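Local atomic coordinates of transcriptional regulator, MerR family (Bacillus thuringiensis serovar konkukian, PDB entry 3GPV), a protein that probably binds DNA as a transcription factor of the MerR family, through an N-terminal winged helix-turn-helix domain. Residues Gly40-Leu45 with Lys61-Ile66. Numbering follows the deposited sequence.
Sequences GLFPFL and KYLEMI
F44 and Y62 form an offset stack, their ring centroids 4.7 Å apart and their planes inclined by 21°. The overlap lies toward the root of the tyrosine: Y62 CB sits over a face of F44, 3.8 Å from the ring centroid, in a CH-pi contact, and comes within 3.4 Å of F44 CZ, while Y62 CD2 lies over the same face, closer to the middle of the ring than CB. F44 CG stands between the backbone N and the carbonyl carbon (chi1 47°), which turns the ring toward the helix; its other face lies against F42 CA, so a flat residue fills this layer well.

The remaining contacts are apolar, and no hydrogen bond joins the segments. L41 CD1 touches I66 CG2 at 3.7 Å, and both side chains also rest on I83 of helix 76-88, a dry setting suited to branched hydrocarbons. F42 presents its CE1-CZ side obliquely to L63 CD1, with CE1 3.9 Å away; its ring also meets F55 edge-to-face.

Within 40-45, G40 ends helix 30-38 in a Schellman motif, whose positive phi glycine, having no side chain, takes with little strain, and a type I turn from F42 to L45 leads into strand 46-47. Y62, L63 and I66 thus pack the loop between helix 30-38 and strand 46-47 against helix 57-70, as part of the hydrophobic core of a MerR-type winged helix-turn-helix domain.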
loop_
_atom_site.group_PDB
_atom_site.type_symbol
_atom_site.label_atom_id
_atom_site.label_comp_id
_atom_site.label_asym_id
_atom_site.label_seq_id
_atom_site.Cartn_x
_atom_site.Cartn_y
_atom_site.Cartn_z
ATOM N N GLY B 40 3.544 0.442 20.813
ATOM C CA GLY B 40 3.483 1.606 21.676
ATOM C C GLY B 40 2.864 2.834 21.045
ATOM O O GLY B 40 3.410 3.931 21.158
ATOM N N LEU B 41 1.716 2.659 20.398
ATOM C CA LEU B 41 1.042 3.772 19.740
ATOM C C LEU B 41 -0.135 4.328 20.549
ATOM O O LEU B 41 -0.732 5.339 20.176
ATOM C CB LEU B 41 0.563 3.340 18.343
ATOM C CG LEU B 41 1.633 2.869 17.342
ATOM C CD1 LEU B 41 1.004 2.614 15.977
ATOM C CD2 LEU B 41 2.726 3.917 17.222
ATOM N N PHE B 42 -0.458 3.677 21.661
ATOM C CA PHE B 42 -1.566 4.127 22.496
ATOM C C PHE B 42 -1.131 4.515 23.909
ATOM O O PHE B 42 -1.661 3.989 24.885
ATOM C CB PHE B 42 -2.637 3.037 22.611
ATOM C CG PHE B 42 -3.093 2.474 21.297
ATOM C CD1 PHE B 42 -3.392 3.310 20.225
ATOM C CD2 PHE B 42 -3.277 1.100 21.149
ATOM C CE1 PHE B 42 -3.871 2.788 19.027
ATOM C CE2 PHE B 42 -3.756 0.565 19.957
ATOM C CZ PHE B 42 -4.055 1.411 18.894
ATOM N N PRO B 43 -0.169 5.440 24.041
ATOM C CA PRO B 43 0.269 5.833 25.384
ATOM C C PRO B 43 -0.814 6.628 26.101
ATOM O O PRO B 43 -0.756 6.832 27.310
ATOM C CB PRO B 43 1.510 6.689 25.114
ATOM C CG PRO B 43 1.981 6.222 23.760
ATOM C CD PRO B 43 0.689 6.053 23.017
ATOM N N PHE B 44 -1.807 7.061 25.334
ATOM C CA PHE B 44 -2.910 7.872 25.841
ATOM C C PHE B 44 -4.129 7.097 26.325
ATOM O O PHE B 44 -5.158 7.690 26.638
ATOM C CB PHE B 44 -3.339 8.829 24.740
ATOM C CG PHE B 44 -3.494 8.164 23.407
ATOM C CD1 PHE B 44 -4.606 7.385 23.127
ATOM C CD2 PHE B 44 -2.501 8.285 22.441
ATOM C CE1 PHE B 44 -4.727 6.733 21.905
ATOM C CE2 PHE B 44 -2.614 7.637 21.218
ATOM C CZ PHE B 44 -3.725 6.862 20.948
ATOM N N LEU B 45 -4.023 5.778 26.385
ATOM C CA LEU B 45 -5.148 4.974 26.824
ATOM C C LEU B 45 -5.404 5.096 28.325
ATOM O O LEU B 45 -4.479 5.041 29.135
ATOM C CB LEU B 45 -4.918 3.518 26.428
ATOM C CG LEU B 45 -5.914 2.955 25.411
ATOM C CD1 LEU B 45 -6.317 4.024 24.399
ATOM C CD2 LEU B 45 -5.291 1.755 24.736
ATOM N N LYS B 61 -9.855 9.648 18.475
ATOM C CA LYS B 61 -9.410 10.628 17.485
ATOM C C LYS B 61 -7.965 10.299 17.129
ATOM O O LYS B 61 -7.589 10.311 15.963
ATOM C CB LYS B 61 -9.520 12.048 18.050
ATOM C CG LYS B 61 -10.961 12.493 18.264
ATOM C CD LYS B 61 -11.051 13.800 19.046
ATOM C CE LYS B 61 -12.505 14.229 19.254
ATOM N NZ LYS B 61 -12.634 15.349 20.236
ATOM N N TYR B 62 -7.161 9.983 18.136
ATOM C CA TYR B 62 -5.769 9.618 17.897
ATOM C C TYR B 62 -5.689 8.318 17.086
ATOM O O TYR B 62 -4.829 8.160 16.219
ATOM C CB TYR B 62 -5.035 9.428 19.225
ATOM C CG TYR B 62 -4.425 10.681 19.813
ATOM C CD1 TYR B 62 -3.534 11.456 19.073
ATOM C CD2 TYR B 62 -4.686 11.053 21.128
ATOM C CE1 TYR B 62 -2.913 12.567 19.630
ATOM C CE2 TYR B 62 -4.072 12.161 21.698
ATOM C CZ TYR B 62 -3.184 12.916 20.944
ATOM O OH TYR B 62 -2.562 14.009 21.500
ATOM N N LEU B 63 -6.589 7.380 17.366
ATOM C CA LEU B 63 -6.581 6.119 16.630
ATOM C C LEU B 63 -6.892 6.329 15.153
ATOM O O LEU B 63 -6.308 5.685 14.286
ATOM C CB LEU B 63 -7.599 5.132 17.214
ATOM C CG LEU B 63 -7.804 3.842 16.391
ATOM C CD1 LEU B 63 -6.481 3.114 16.213
ATOM C CD2 LEU B 63 -8.808 2.930 17.083
ATOM N N GLU B 64 -7.828 7.224 14.867
ATOM C CA GLU B 64 -8.184 7.494 13.487
ATOM C C GLU B 64 -6.995 8.050 12.732
ATOM O O GLU B 64 -6.806 7.733 11.560
ATOM C CB GLU B 64 -9.369 8.457 13.421
ATOM C CG GLU B 64 -10.669 7.827 13.922
ATOM C CD GLU B 64 -11.905 8.622 13.559
ATOM O OE1 GLU B 64 -12.098 8.907 12.358
ATOM O OE2 GLU B 64 -12.690 8.952 14.473
HETATM N N MSE B 65 -6.188 8.872 13.399
HETATM C CA MSE B 65 -5.018 9.422 12.716
HETATM C C MSE B 65 -3.974 8.338 12.575
HETATM O O MSE B 65 -3.346 8.222 11.534
HETATM C CB MSE B 65 -4.422 10.630 13.444
HETATM C CG MSE B 65 -3.217 11.241 12.707
HETATM SE SE MSE B 65 -3.587 11.892 10.889
HETATM C CE MSE B 65 -4.712 13.378 11.434
ATOM N N ILE B 66 -3.799 7.536 13.613
ATOM C CA ILE B 66 -2.826 6.459 13.540
ATOM C C ILE B 66 -3.159 5.642 12.307
ATOM O O ILE B 66 -2.304 5.408 11.467
ATOM C CB ILE B 66 -2.848 5.560 14.799
ATOM C CG1 ILE B 66 -2.413 6.375 16.014
ATOM C CG2 ILE B 66 -1.937 4.369 14.605
ATOM C CD1 ILE B 66 -1.111 7.155 15.813
#